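Activating signal cointegrator 1 complex subunit 2 (Homo sapiens, PDB 6YXQ) binds K63-linked polyubiquitin chains and recruits ASCC3 and ALKBH3 to sites of DNA damage, and also acts in the rescue of stalled ribosomes. Local coordinates at residues S148-G151 / E152-N156; K80-C83 / Q84-D88; L129-L132 / R133-T136; K138-K141 / D142-I145; P192-Y195 / S196-D199. One frame throughout, in Å; residues are numbered along the deposited sequence.

Contact 1: residues S148-G151 / E152-N156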
loop_
_atom_site.group_PDB
_atom_site.type_symbol
_atom_site.label_atom_id
_atom_site.label_comp_id
_atom_site.label_asym_id
_atom_site.label_seq_id
_atom_site.Cartn_x
_atom_site.Cartn_y
_atom_site.Cartn_z
ATOM N N SER B 148 12.813 22.482 -5.214
ATOM C CA SER B 148 13.323 22.660 -3.849
ATOM C C SER B 148 12.200 22.763 -2.830
ATOM O O SER B 148 12.279 22.185 -1.741
ATOM C CB SER B 148 14.253 23.887 -3.778
ATOM O OG SER B 148 13.851 24.942 -4.648
ATOM N N ALA B 149 11.153 23.509 -3.168
ATOM C CA ALA B 149 9.993 23.608 -2.293
ATOM C C ALA B 149 9.233 22.284 -2.212
ATOM O O ALA B 149 8.682 21.928 -1.154
ATOM C CB ALA B 149 9.078 24.720 -2.793
ATOM N N PHE B 150 9.203 21.540 -3.318
ATOM C CA PHE B 150 8.445 20.296 -3.374
ATOM C C PHE B 150 9.009 19.266 -2.400
ATOM O O PHE B 150 8.266 18.667 -1.613
ATOM C CB PHE B 150 8.438 19.776 -4.817
ATOM C CG PHE B 150 8.088 18.324 -4.954
ATOM C CD1 PHE B 150 6.788 17.881 -4.749
ATOM C CD2 PHE B 150 9.057 17.402 -5.313
ATOM C CE1 PHE B 150 6.470 16.538 -4.888
ATOM C CE2 PHE B 150 8.748 16.063 -5.451
ATOM C CZ PHE B 150 7.453 15.629 -5.240
ATOM N N GLY B 151 10.330 19.062 -2.422
ATOM C CA GLY B 151 10.930 18.087 -1.523
ATOM C C GLY B 151 10.819 18.488 -0.064
ATOM O O GLY B 151 10.681 17.631 0.820
ATOM N N GLU B 152 10.899 19.792 0.210
ATOM C CA GLU B 152 10.629 20.283 1.554
ATOM C C GLU B 152 9.237 19.865 1.998
ATOM O O GLU B 152 9.070 19.290 3.081
ATOM C CB GLU B 152 10.784 21.803 1.602
ATOM C CG GLU B 152 11.235 22.355 2.944
ATOM C CD GLU B 152 11.864 23.731 2.823
ATOM O OE1 GLU B 152 12.748 24.061 3.647
ATOM O OE2 GLU B 152 11.470 24.482 1.903
ATOM N N ILE B 153 8.228 20.099 1.147
ATOM C CA ILE B 153 6.862 19.679 1.470
ATOM C C ILE B 153 6.815 18.184 1.764
ATOM O O ILE B 153 6.242 17.739 2.775
ATOM C CB ILE B 153 5.906 20.034 0.318
ATOM C CG1 ILE B 153 5.567 21.521 0.317
ATOM C CG2 ILE B 153 4.644 19.193 0.404
ATOM C CD1 ILE B 153 4.979 21.987 -1.001
ATOM N N LEU B 154 7.422 17.390 0.872
ATOM C CA LEU B 154 7.381 15.931 0.963
ATOM C C LEU B 154 7.942 15.414 2.270
ATOM O O LEU B 154 7.202 14.831 3.079
ATOM C CB LEU B 154 8.149 15.297 -0.181
ATOM C CG LEU B 154 7.599 15.388 -1.577
ATOM C CD1 LEU B 154 8.004 14.126 -2.305
ATOM C CD2 LEU B 154 6.097 15.546 -1.508
ATOM N N TYR B 155 9.267 15.573 2.456
ATOM C CA TYR B 155 9.852 15.239 3.741
ATOM C C TYR B 155 9.024 15.784 4.861
ATOM O O TYR B 155 8.965 15.194 5.910
ATOM C CB TYR B 155 11.292 15.724 3.893
ATOM C CG TYR B 155 12.030 15.094 5.070
ATOM C CD1 TYR B 155 11.833 15.505 6.406
ATOM C CD2 TYR B 155 12.906 14.056 4.840
ATOM C CE1 TYR B 155 12.540 14.889 7.452
ATOM C CE2 TYR B 155 13.608 13.444 5.880
ATOM C CZ TYR B 155 13.418 13.862 7.178
ATOM O OH TYR B 155 14.111 13.255 8.203
ATOM N N ASN B 156 8.422 16.906 4.735
ATOM C CA ASN B 156 8.302 17.506 6.063
ATOM C C ASN B 156 6.884 17.644 6.547
ATOM O O ASN B 156 6.668 18.105 7.647
ATOM C CB ASN B 156 8.853 18.936 6.169
ATOM C CG ASN B 156 10.104 18.931 6.921
ATOM O OD1 ASN B 156 10.155 18.427 8.071
ATOM N ND2 ASN B 156 11.141 19.408 6.367
#

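Contact 2: residues K80-C83 / Q84-D88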
loop_
_atom_site.group_PDB
_atom_site.type_symbol
_atom_site.label_atom_id
_atom_site.label_comp_id
_atom_site.label_asym_id
_atom_site.label_seq_id
_atom_site.Cartn_x
_atom_site.Cartn_y
_atom_site.Cartn_z
ATOM N N LYS B 80 -6.122 22.369 -4.798
ATOM C CA LYS B 80 -6.858 21.974 -3.602
ATOM C C LYS B 80 -6.450 20.596 -3.094
ATOM O O LYS B 80 -6.486 20.357 -1.879
ATOM C CB LYS B 80 -8.366 22.038 -3.871
ATOM C CG LYS B 80 -8.804 23.369 -4.494
ATOM C CD LYS B 80 -10.245 23.348 -5.003
ATOM C CE LYS B 80 -10.395 24.075 -6.350
ATOM N NZ LYS B 80 -10.129 25.540 -6.339
ATOM N N PHE B 81 -6.043 19.691 -3.989
ATOM C CA PHE B 81 -5.536 18.391 -3.552
ATOM C C PHE B 81 -4.268 18.551 -2.730
ATOM O O PHE B 81 -4.103 17.913 -1.683
ATOM C CB PHE B 81 -5.268 17.485 -4.757
ATOM C CG PHE B 81 -4.341 16.332 -4.461
ATOM C CD1 PHE B 81 -4.817 15.180 -3.853
ATOM C CD2 PHE B 81 -2.997 16.394 -4.801
ATOM C CE1 PHE B 81 -3.968 14.113 -3.583
ATOM C CE2 PHE B 81 -2.145 15.333 -4.528
ATOM C CZ PHE B 81 -2.633 14.189 -3.922
ATOM N N TRP B 82 -3.353 19.398 -3.199
ATOM C CA TRP B 82 -2.104 19.600 -2.476
ATOM C C TRP B 82 -2.344 20.313 -1.152
ATOM O O TRP B 82 -1.712 19.980 -0.140
ATOM C CB TRP B 82 -1.116 20.367 -3.352
ATOM C CG TRP B 82 -0.281 19.464 -4.204
ATOM C CD1 TRP B 82 -0.368 19.295 -5.556
ATOM C CD2 TRP B 82 0.766 18.597 -3.756
ATOM N NE1 TRP B 82 0.564 18.378 -5.978
ATOM C CE2 TRP B 82 1.274 17.935 -4.892
ATOM C CE3 TRP B 82 1.331 18.321 -2.505
ATOM C CZ2 TRP B 82 2.316 17.010 -4.814
ATOM C CZ3 TRP B 82 2.364 17.402 -2.428
ATOM C CH2 TRP B 82 2.846 16.759 -3.575
ATOM N N CYS B 83 -3.258 21.288 -1.132
ATOM C CA CYS B 83 -3.662 21.896 0.133
ATOM C C CYS B 83 -4.137 20.833 1.111
ATOM O O CYS B 83 -3.713 20.804 2.276
ATOM C CB CYS B 83 -4.769 22.925 -0.100
ATOM S SG CYS B 83 -4.233 24.467 -0.838
ATOM N N GLN B 84 -5.023 19.949 0.649
ATOM C CA GLN B 84 -5.559 18.914 1.522
ATOM C C GLN B 84 -4.444 18.027 2.065
ATOM O O GLN B 84 -4.353 17.805 3.277
ATOM C CB GLN B 84 -6.606 18.090 0.771
ATOM C CG GLN B 84 -7.476 17.218 1.664
ATOM C CD GLN B 84 -8.483 18.017 2.468
ATOM O OE1 GLN B 84 -8.772 19.170 2.154
ATOM N NE2 GLN B 84 -9.024 17.402 3.512
ATOM N N VAL B 85 -3.558 17.543 1.183
ATOM C CA VAL B 85 -2.534 16.590 1.619
ATOM C C VAL B 85 -1.546 17.248 2.572
ATOM O O VAL B 85 -1.025 16.605 3.495
ATOM C CB VAL B 85 -1.810 15.949 0.417
ATOM C CG1 VAL B 85 -2.806 15.366 -0.559
ATOM C CG2 VAL B 85 -0.883 16.930 -0.264
ATOM N N ILE B 86 -1.273 18.537 2.379
ATOM C CA ILE B 86 -0.297 19.184 3.240
ATOM C C ILE B 86 -0.901 19.496 4.602
ATOM O O ILE B 86 -0.247 19.314 5.634
ATOM C CB ILE B 86 0.257 20.440 2.546
ATOM C CG1 ILE B 86 1.093 20.040 1.330
ATOM C CG2 ILE B 86 1.077 21.275 3.515
ATOM C CD1 ILE B 86 1.694 21.210 0.599
ATOM N N PHE B 87 -2.163 19.937 4.644
ATOM C CA PHE B 87 -2.684 20.536 5.864
ATOM C C PHE B 87 -3.622 19.639 6.659
ATOM O O PHE B 87 -3.879 19.942 7.831
ATOM C CB PHE B 87 -3.389 21.859 5.536
ATOM C CG PHE B 87 -2.446 22.940 5.092
ATOM C CD1 PHE B 87 -1.670 23.621 6.017
ATOM C CD2 PHE B 87 -2.312 23.256 3.753
ATOM C CE1 PHE B 87 -0.794 24.601 5.615
ATOM C CE2 PHE B 87 -1.434 24.236 3.346
ATOM C CZ PHE B 87 -0.676 24.909 4.277
ATOM N N ASP B 88 -4.127 18.548 6.077
ATOM C CA ASP B 88 -5.011 17.626 6.779
ATOM C C ASP B 88 -4.175 16.484 7.333
ATOM O O ASP B 88 -3.720 15.617 6.581
ATOM C CB ASP B 88 -6.098 17.095 5.848
ATOM C CG ASP B 88 -7.148 16.289 6.581
ATOM O OD1 ASP B 88 -6.885 15.846 7.718
ATOM O OD2 ASP B 88 -8.244 16.096 6.023
#

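Contact 3: residues L129-L132 / R133-T136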
loop_
_atom_site.group_PDB
_atom_site.type_symbol
_atom_site.label_atom_id
_atom_site.label_comp_id
_atom_site.label_asym_id
_atom_site.label_seq_id
_atom_site.Cartn_x
_atom_site.Cartn_y
_atom_site.Cartn_z
ATOM N N LEU B 129 -2.556 5.539 -6.714
ATOM C CA LEU B 129 -2.682 6.751 -7.525
ATOM C C LEU B 129 -2.438 8.008 -6.696
ATOM O O LEU B 129 -1.830 8.971 -7.182
ATOM C CB LEU B 129 -4.051 6.805 -8.202
ATOM C CG LEU B 129 -4.341 5.641 -9.147
ATOM C CD1 LEU B 129 -5.814 5.327 -9.146
ATOM C CD2 LEU B 129 -3.847 5.932 -10.552
ATOM N N THR B 130 -2.904 8.018 -5.446
ATOM C CA THR B 130 -2.612 9.135 -4.551
ATOM C C THR B 130 -1.108 9.313 -4.364
ATOM O O THR B 130 -0.576 10.433 -4.444
ATOM C CB THR B 130 -3.292 8.903 -3.205
ATOM O OG1 THR B 130 -4.684 8.644 -3.419
ATOM C CG2 THR B 130 -3.127 10.114 -2.308
ATOM N N PHE B 131 -0.401 8.213 -4.111
ATOM C CA PHE B 131 1.036 8.345 -3.912
ATOM C C PHE B 131 1.742 8.761 -5.195
ATOM O O PHE B 131 2.733 9.497 -5.137
ATOM C CB PHE B 131 1.609 7.055 -3.329
ATOM C CG PHE B 131 1.501 7.002 -1.840
ATOM C CD1 PHE B 131 2.376 7.730 -1.048
ATOM C CD2 PHE B 131 0.481 6.291 -1.227
ATOM C CE1 PHE B 131 2.262 7.718 0.334
ATOM C CE2 PHE B 131 0.357 6.276 0.160
ATOM C CZ PHE B 131 1.250 6.989 0.941
ATOM N N LEU B 132 1.233 8.341 -6.355
ATOM C CA LEU B 132 1.760 8.853 -7.619
ATOM C C LEU B 132 1.597 10.365 -7.708
ATOM O O LEU B 132 2.528 11.087 -8.099
ATOM C CB LEU B 132 1.049 8.184 -8.792
ATOM C CG LEU B 132 1.856 7.986 -10.074
ATOM C CD1 LEU B 132 1.033 7.158 -11.018
ATOM C CD2 LEU B 132 2.255 9.294 -10.734
ATOM N N ARG B 133 0.399 10.858 -7.387
ATOM C CA ARG B 133 0.163 12.294 -7.460
ATOM C C ARG B 133 1.145 13.054 -6.585
ATOM O O ARG B 133 1.690 14.083 -7.001
ATOM C CB ARG B 133 -1.272 12.629 -7.059
ATOM C CG ARG B 133 -1.748 13.926 -7.671
ATOM C CD ARG B 133 -3.240 14.121 -7.532
ATOM N NE ARG B 133 -3.666 15.315 -8.251
ATOM C CZ ARG B 133 -4.869 15.862 -8.144
ATOM N NH1 ARG B 133 -5.775 15.319 -7.341
ATOM N NH2 ARG B 133 -5.165 16.950 -8.840
HETATM N N MSE B 134 1.395 12.554 -5.380
HETATM C CA MSE B 134 2.294 13.266 -4.473
HETATM C C MSE B 134 3.768 13.110 -4.837
HETATM O O MSE B 134 4.586 13.970 -4.519
HETATM C CB MSE B 134 2.071 12.812 -3.042
HETATM C CG MSE B 134 0.681 13.073 -2.532
HETATM SE SE MSE B 134 0.569 12.677 -0.630
HETATM C CE MSE B 134 0.369 10.765 -0.687
ATOM N N SER B 135 4.110 12.006 -5.500
ATOM C CA SER B 135 5.479 11.836 -5.972
ATOM C C SER B 135 5.772 12.729 -7.168
ATOM O O SER B 135 6.926 13.117 -7.379
ATOM C CB SER B 135 5.729 10.376 -6.329
ATOM O OG SER B 135 4.868 9.980 -7.380
ATOM N N THR B 136 4.753 13.057 -7.963
ATOM C CA THR B 136 4.954 13.929 -9.117
ATOM C C THR B 136 4.987 15.390 -8.686
ATOM O O THR B 136 4.088 15.856 -7.980
ATOM C CB THR B 136 3.848 13.730 -10.155
ATOM O OG1 THR B 136 3.485 12.344 -10.229
ATOM C CG2 THR B 136 4.317 14.216 -11.529
#

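Contact 4: residues K138-K141 / D142-I145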
loop_
_atom_site.group_PDB
_atom_site.type_symbol
_atom_site.label_atom_id
_atom_site.label_comp_id
_atom_site.label_asym_id
_atom_site.label_seq_id
_atom_site.Cartn_x
_atom_site.Cartn_y
_atom_site.Cartn_z
ATOM N N LYS B 138 5.353 17.725 -11.205
ATOM C CA LYS B 138 4.935 18.391 -12.435
ATOM C C LYS B 138 3.690 17.665 -12.960
ATOM O O LYS B 138 3.776 16.907 -13.928
ATOM C CB LYS B 138 6.061 18.387 -13.476
ATOM C CG LYS B 138 7.399 18.949 -12.994
ATOM C CD LYS B 138 7.309 20.444 -12.753
ATOM C CE LYS B 138 8.652 21.124 -12.522
ATOM N NZ LYS B 138 8.962 22.109 -13.600
ATOM N N GLU B 139 2.539 17.888 -12.310
ATOM C CA GLU B 139 1.310 17.227 -12.748
ATOM C C GLU B 139 1.010 17.544 -14.209
ATOM O O GLU B 139 0.631 16.649 -14.975
ATOM C CB GLU B 139 0.135 17.622 -11.850
ATOM C CG GLU B 139 -1.100 16.734 -12.034
ATOM C CD GLU B 139 -2.040 16.741 -10.831
ATOM O OE1 GLU B 139 -3.272 16.760 -11.037
ATOM O OE2 GLU B 139 -1.550 16.713 -9.683
ATOM N N SER B 140 1.174 18.809 -14.610
ATOM C CA SER B 140 1.252 19.207 -16.016
ATOM C C SER B 140 1.644 20.683 -16.088
ATOM O O SER B 140 1.882 21.335 -15.067
ATOM C CB SER B 140 -0.054 18.951 -16.775
ATOM O OG SER B 140 -1.133 19.687 -16.231
ATOM N N LYS B 141 1.653 21.210 -17.323
ATOM C CA LYS B 141 2.336 22.468 -17.638
ATOM C C LYS B 141 1.907 23.611 -16.723
ATOM O O LYS B 141 2.741 24.416 -16.290
ATOM C CB LYS B 141 2.083 22.842 -19.101
ATOM C CG LYS B 141 2.149 21.668 -20.075
ATOM C CD LYS B 141 1.266 21.908 -21.298
ATOM C CE LYS B 141 0.898 20.604 -21.998
ATOM N NZ LYS B 141 -0.561 20.525 -22.310
ATOM N N ASP B 142 0.613 23.716 -16.433
ATOM C CA ASP B 142 0.159 24.788 -15.559
ATOM C C ASP B 142 0.319 24.431 -14.088
ATOM O O ASP B 142 0.543 25.320 -13.260
ATOM C CB ASP B 142 -1.303 25.126 -15.856
ATOM C CG ASP B 142 -1.514 25.598 -17.278
ATOM O OD1 ASP B 142 -0.961 24.965 -18.203
ATOM O OD2 ASP B 142 -2.235 26.598 -17.471
ATOM N N HIS B 143 0.225 23.152 -13.751
ATOM C CA HIS B 143 0.135 22.707 -12.365
ATOM C C HIS B 143 1.418 21.969 -11.995
ATOM O O HIS B 143 1.565 20.774 -12.253
ATOM C CB HIS B 143 -1.091 21.842 -12.184
ATOM C CG HIS B 143 -2.359 22.521 -12.595
ATOM N ND1 HIS B 143 -2.933 23.530 -11.851
ATOM C CD2 HIS B 143 -3.152 22.354 -13.679
ATOM C CE1 HIS B 143 -4.032 23.945 -12.453
ATOM N NE2 HIS B 143 -4.188 23.248 -13.563
ATOM N N PHE B 144 2.342 22.694 -11.371
ATOM C CA PHE B 144 3.639 22.138 -11.026
ATOM C C PHE B 144 4.162 22.849 -9.788
ATOM O O PHE B 144 3.644 23.892 -9.386
ATOM C CB PHE B 144 4.614 22.249 -12.204
ATOM C CG PHE B 144 5.031 23.662 -12.547
ATOM C CD1 PHE B 144 4.155 24.531 -13.178
ATOM C CD2 PHE B 144 6.317 24.103 -12.268
ATOM C CE1 PHE B 144 4.544 25.817 -13.504
ATOM C CE2 PHE B 144 6.711 25.388 -12.593
ATOM C CZ PHE B 144 5.823 26.245 -13.212
ATOM N N ILE B 145 5.186 22.265 -9.169
ATOM C CA ILE B 145 5.750 22.789 -7.931
ATOM C C ILE B 145 7.260 22.907 -8.081
ATOM O O ILE B 145 7.898 22.056 -8.710
ATOM C CB ILE B 145 5.393 21.898 -6.723
ATOM C CG1 ILE B 145 3.876 21.705 -6.634
ATOM C CG2 ILE B 145 5.928 22.506 -5.439
ATOM C CD1 ILE B 145 3.419 20.880 -5.440
#

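Contact 5: residues P192-Y195 / S196-D199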
loop_
_atom_site.group_PDB
_atom_site.type_symbol
_atom_site.label_atom_id
_atom_site.label_comp_id
_atom_site.label_asym_id
_atom_site.label_seq_id
_atom_site.Cartn_x
_atom_site.Cartn_y
_atom_site.Cartn_z
ATOM N N PRO B 192 16.998 14.785 -1.161
ATOM C CA PRO B 192 17.989 13.732 -0.915
ATOM C C PRO B 192 18.162 13.368 0.547
ATOM O O PRO B 192 18.904 12.421 0.840
ATOM C CB PRO B 192 19.284 14.330 -1.487
ATOM C CG PRO B 192 18.850 15.524 -2.307
ATOM C CD PRO B 192 17.622 16.026 -1.642
ATOM N N SER B 193 17.504 14.066 1.472
ATOM C CA SER B 193 17.680 13.736 2.880
ATOM C C SER B 193 17.049 12.403 3.246
ATOM O O SER B 193 17.277 11.913 4.357
ATOM C CB SER B 193 17.124 14.854 3.766
ATOM O OG SER B 193 17.984 15.987 3.745
ATOM N N TYR B 194 16.279 11.802 2.337
ATOM C CA TYR B 194 15.777 10.452 2.568
ATOM C C TYR B 194 16.920 9.444 2.628
ATOM O O TYR B 194 16.878 8.500 3.429
ATOM C CB TYR B 194 14.769 10.083 1.482
ATOM C CG TYR B 194 13.448 10.788 1.663
ATOM C CD1 TYR B 194 12.719 10.629 2.828
ATOM C CD2 TYR B 194 12.943 11.631 0.683
ATOM C CE1 TYR B 194 11.521 11.274 3.009
ATOM C CE2 TYR B 194 11.741 12.284 0.856
ATOM C CZ TYR B 194 11.036 12.097 2.021
ATOM O OH TYR B 194 9.830 12.725 2.205
ATOM N N TYR B 195 17.952 9.636 1.797
ATOM C CA TYR B 195 19.188 8.868 1.926
ATOM C C TYR B 195 19.657 8.834 3.378
ATOM O O TYR B 195 19.822 7.761 3.976
ATOM C CB TYR B 195 20.276 9.473 1.036
ATOM C CG TYR B 195 20.173 9.150 -0.443
ATOM C CD1 TYR B 195 20.281 7.847 -0.902
ATOM C CD2 TYR B 195 20.000 10.157 -1.381
ATOM C CE1 TYR B 195 20.202 7.556 -2.252
ATOM C CE2 TYR B 195 19.921 9.876 -2.729
ATOM C CZ TYR B 195 20.024 8.574 -3.160
ATOM O OH TYR B 195 19.948 8.295 -4.505
ATOM N N SER B 196 19.856 10.019 3.963
ATOM C CA SER B 196 20.199 10.115 5.378
ATOM C C SER B 196 19.186 9.379 6.240
ATOM O O SER B 196 19.558 8.602 7.127
ATOM C CB SER B 196 20.304 11.583 5.805
ATOM O OG SER B 196 20.961 12.360 4.822
ATOM N N ASP B 197 17.894 9.615 5.989
ATOM C CA ASP B 197 16.859 8.858 6.679
ATOM C C ASP B 197 17.164 7.369 6.602
ATOM O O ASP B 197 17.314 6.690 7.629
ATOM C CB ASP B 197 15.491 9.165 6.070
ATOM C CG ASP B 197 14.808 10.346 6.728
ATOM O OD1 ASP B 197 15.515 11.203 7.311
ATOM O OD2 ASP B 197 13.560 10.406 6.666
ATOM N N LEU B 198 17.330 6.869 5.375
ATOM C CA LEU B 198 17.729 5.483 5.167
ATOM C C LEU B 198 18.943 5.137 6.011
ATOM O O LEU B 198 18.944 4.141 6.745
ATOM C CB LEU B 198 18.025 5.257 3.688
ATOM C CG LEU B 198 18.345 3.827 3.290
ATOM C CD1 LEU B 198 17.219 2.926 3.741
ATOM C CD2 LEU B 198 18.543 3.756 1.790
ATOM N N ASP B 199 19.980 5.975 5.935
ATOM C CA ASP B 199 21.161 5.795 6.766
ATOM C C ASP B 199 20.768 5.554 8.219
ATOM O O ASP B 199 21.046 4.491 8.786
ATOM C CB ASP B 199 22.061 7.022 6.634
ATOM C CG ASP B 199 23.432 6.806 7.229
ATOM O OD1 ASP B 199 23.721 5.678 7.680
ATOM O OD2 ASP B 199 24.220 7.772 7.247
#

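Contact 1: residues S148-G151 / E152-N156
Leu154 lies across one face of the Phe150 ring, one helical turn further along helix 147-156. Its CB starts near the backbone, 3.6 Å from Gly151 O. CG then stands anti to its own carbonyl carbon (chi1 -70°), which swings the branched end back toward the preceding turn. There CG makes a CH-pi contact with the Phe150 ring, 3.9 Å from its centroid and somewhat displaced toward the rim. The two methyls straddle the far end of the ring: CD1 comes to 3.3 Å from Phe150 CZ, and CD2 rests 3.5 Å from Phe150 CE1. Phe150 meets this approach because its CG is anti to the backbone N (chi1 161°), which carries the ring along the helix axis toward Leu154. A branched aliphatic suits the place, since it offers three carbons to a flat surface at once. Beneath the side chains, Leu154 N donates to Phe150 O at 2.9 Å, and Ile153 N to Ala149 O at 3.0 Å. Gly151 O receives Tyr155 N. Ser148 and Glu152 occupy the exposed flank, as polar residues should. The apolar flank is wedged between two other helices: Trp82 of helix 78-87 packs against Phe150, Ile153 and Leu154, while Asn186 and Gln190 of helix 177-190 meet Phe150, and Ile187 meets Leu154.

Contact 2: residues K80-C83 / Q84-D88
Val85 fits its forked end between Phe81 and Trp82, an i to i+3 and i+4 arrangement along the short alpha-helix 78-87. The fork is the bump and the two aromatic rings form the hollow. One prong, CG1, is anti to the carbonyl carbon (chi1 -52°) and is thereby laid over a face of the Phe81 ring, 3.7 Å from its centroid, in a CH-pi contact shifted toward the rim. The other prong, CG2, meets the six-membered part of the indole obliquely, 3.4 Å from Trp82 CE3. A beta-branched residue suits the position because its two methyls diverge directly from CB and can serve both rings. Ile86 adds a shallower bump: its CG1 comes to the edge of the Trp82 indole, near the ring plane, 4.2 Å from Trp82 CE3. Underneath, the carbonyls of Lys80, Phe81, Trp82 and Cys83 accept the amides four residues on, the Phe81 O to Val85 N bond measuring 2.9 Å. The large rings face the protein interior, where Met134 of helix 114-135 touches both, and Arg133 makes a cation-pi contact with Phe81. Gln84, on another side, is bent at chi2 and gives OE1 to Ala37 N. Asp88 follows the end of helix 78-87 and is the N-cap of helix 89-101; its OD1 bonds with Thr90 OG1 and, weakly, with Leu91 N. Just before it, the Phe87 ring turns an edge to the preceding turn, with Phe87 CD2 3.2 Å from Cys83 O.

Contact 3: residues L129-L132 / R133-T136
Leu129, Thr130 and Phe131 offer their carbonyls to the amides of Arg133, Met134 and Ser135 in regular alpha-helical fashion, and Thr136, the first residue past helix 114-135, still gives its N to Leu132 O. Phe131 and Met134, the latter present as selenomethionine, meet on one side. The chain of Met134 bends at chi3 (-81°), bringing its terminal CE over a face of the Phe131 ring, 3.9 Å from the centroid; the same methyl lies 3.9 Å from Thr130 CG2. A long unbranched chain suits the place, since its terminal methyl can settle between Phe131 and Thr130; the selenium is a label in place of sulfur. At the C-terminal end, Leu132 O receives three donors: Thr136 N at 3.0 Å, Thr136 OG1 at 2.7 Å from above the carbonyl plane, and Ser135 OG at 2.7 Å. Ser135 reaches back because its OG stands between the backbone N and the carbonyl carbon (chi1 62°). Arg133 extends away to a salt bridge with Glu139, while Leu132 packs on Leu171 of the ASCC3 chain. The Ser135 and Thr136 hydroxyls are thus satisfied by a carbonyl that already takes Thr136 N, and need no partner from a neighbouring helix.

Contact 4: residues K138-K141 / D142-I145
Asp142 follows Lys141 at the bend of a type I beta turn that reverses the chain between Ser140 and His143. The Asp142 carboxylate and the Lys141 ammonium belong to exposed side chains and are not paired; Asp142 OD1 and Lys141 NZ stay 6.1 Å apart. His143 closes the turn: its carbonyl takes Ser140 N at 3.1 Å in a nearly straight bond (170°), whereas its own N reaches Ser140 O only in a weak, bent one. Its imidazole has Ser140 OG at the edge, near the ring plane, and meets the His78 ring of helix 78-87. Phe144 turns back over the opposite arm. Its CG sits between the backbone N and the carbonyl carbon (chi1 68°), which sets the ring beside the Lys138 chain, pointing the same way. Lys138 CD lies 3.3 Å from Phe144 CB, and Lys138 NZ 3.6 Å from Phe144 CD2. Lys141 O comes to 3.4 Å from Phe144 CD1. Ile145 turns its branched side chain onto Trp82 and Leu10. Charged and polar side chains crowd the tip of this connection between helices 114-135 and 147-156, while at the base Ile145 is buried and Phe144 packs against the Lys138 methylenes; Lys138 is exposed, which is consistent with its amine meeting solvent.

Contact 5: residues P192-Y195 / S196-D199
Tyr194 O accepts the amide of Leu198 at 2.6 Å, nearly straight on at the hydrogen (174°), in the first turns of helix 193-216. Two like bonds flank it: Asp197 N to Ser193 O at 2.9 Å, and Asp199 N to Tyr195 O at 2.7 Å. On one side of these turns the Tyr194 ring and the Asp197 side chain lie next to each other and point the same way, with Asp197 OD2 3.9 Å from Tyr194 CD1 and the carboxylate plane 85° from that of the ring. Tyr194 sends its hydroxyl to Phe160 O and Asp197 uses OD1 for Tyr155 OH, which ties this turn to helix 147-156; the Tyr194 and Tyr155 rings also meet. Aspartates suit the N-terminal turns, where their charge would probably be stabilised by the positive end of the helix dipole. Asp199, with CG anti to the backbone N (chi1 -168°), points elsewhere, bonding His277 through OD1 and forming a salt bridge with Lys276 through OD2. The start of helix 193-216 thus sits among helix 147-156, helix 162-172, whose Ile162 meets Asp197 and Leu198, and the short helix 271-275, whose Thr273 meets Tyr195 and Leu198.

How the contacts relate
All five contacts belong to the mostly helical N-terminal part of ASCC2, which binds ASCC3; ubiquitin binding is the work of the CUE domain. Contacts 2 and 3 are buried, contacts 1 and 5 partly buried, and contact 4 is a surface turn. All but contact 4 lie along single helices or at their ends. Ring-to-aliphatic packing carries contacts 1, 2 and 3, whose helices touch: Phe150 CE1 reaches Met134 O, and Ile153 CG2 meets Ile86 CD1. Contact 4 is held by backbone bonds of a turn and the Lys138-Phe144 packing, with the Glu139 to Arg133 salt bridge tying it to contact 3. Contact 5, about 24 Å from contact 2 between centres, joins contact 1 through polar groups. Contacts 3 and 4 touch ASCC3.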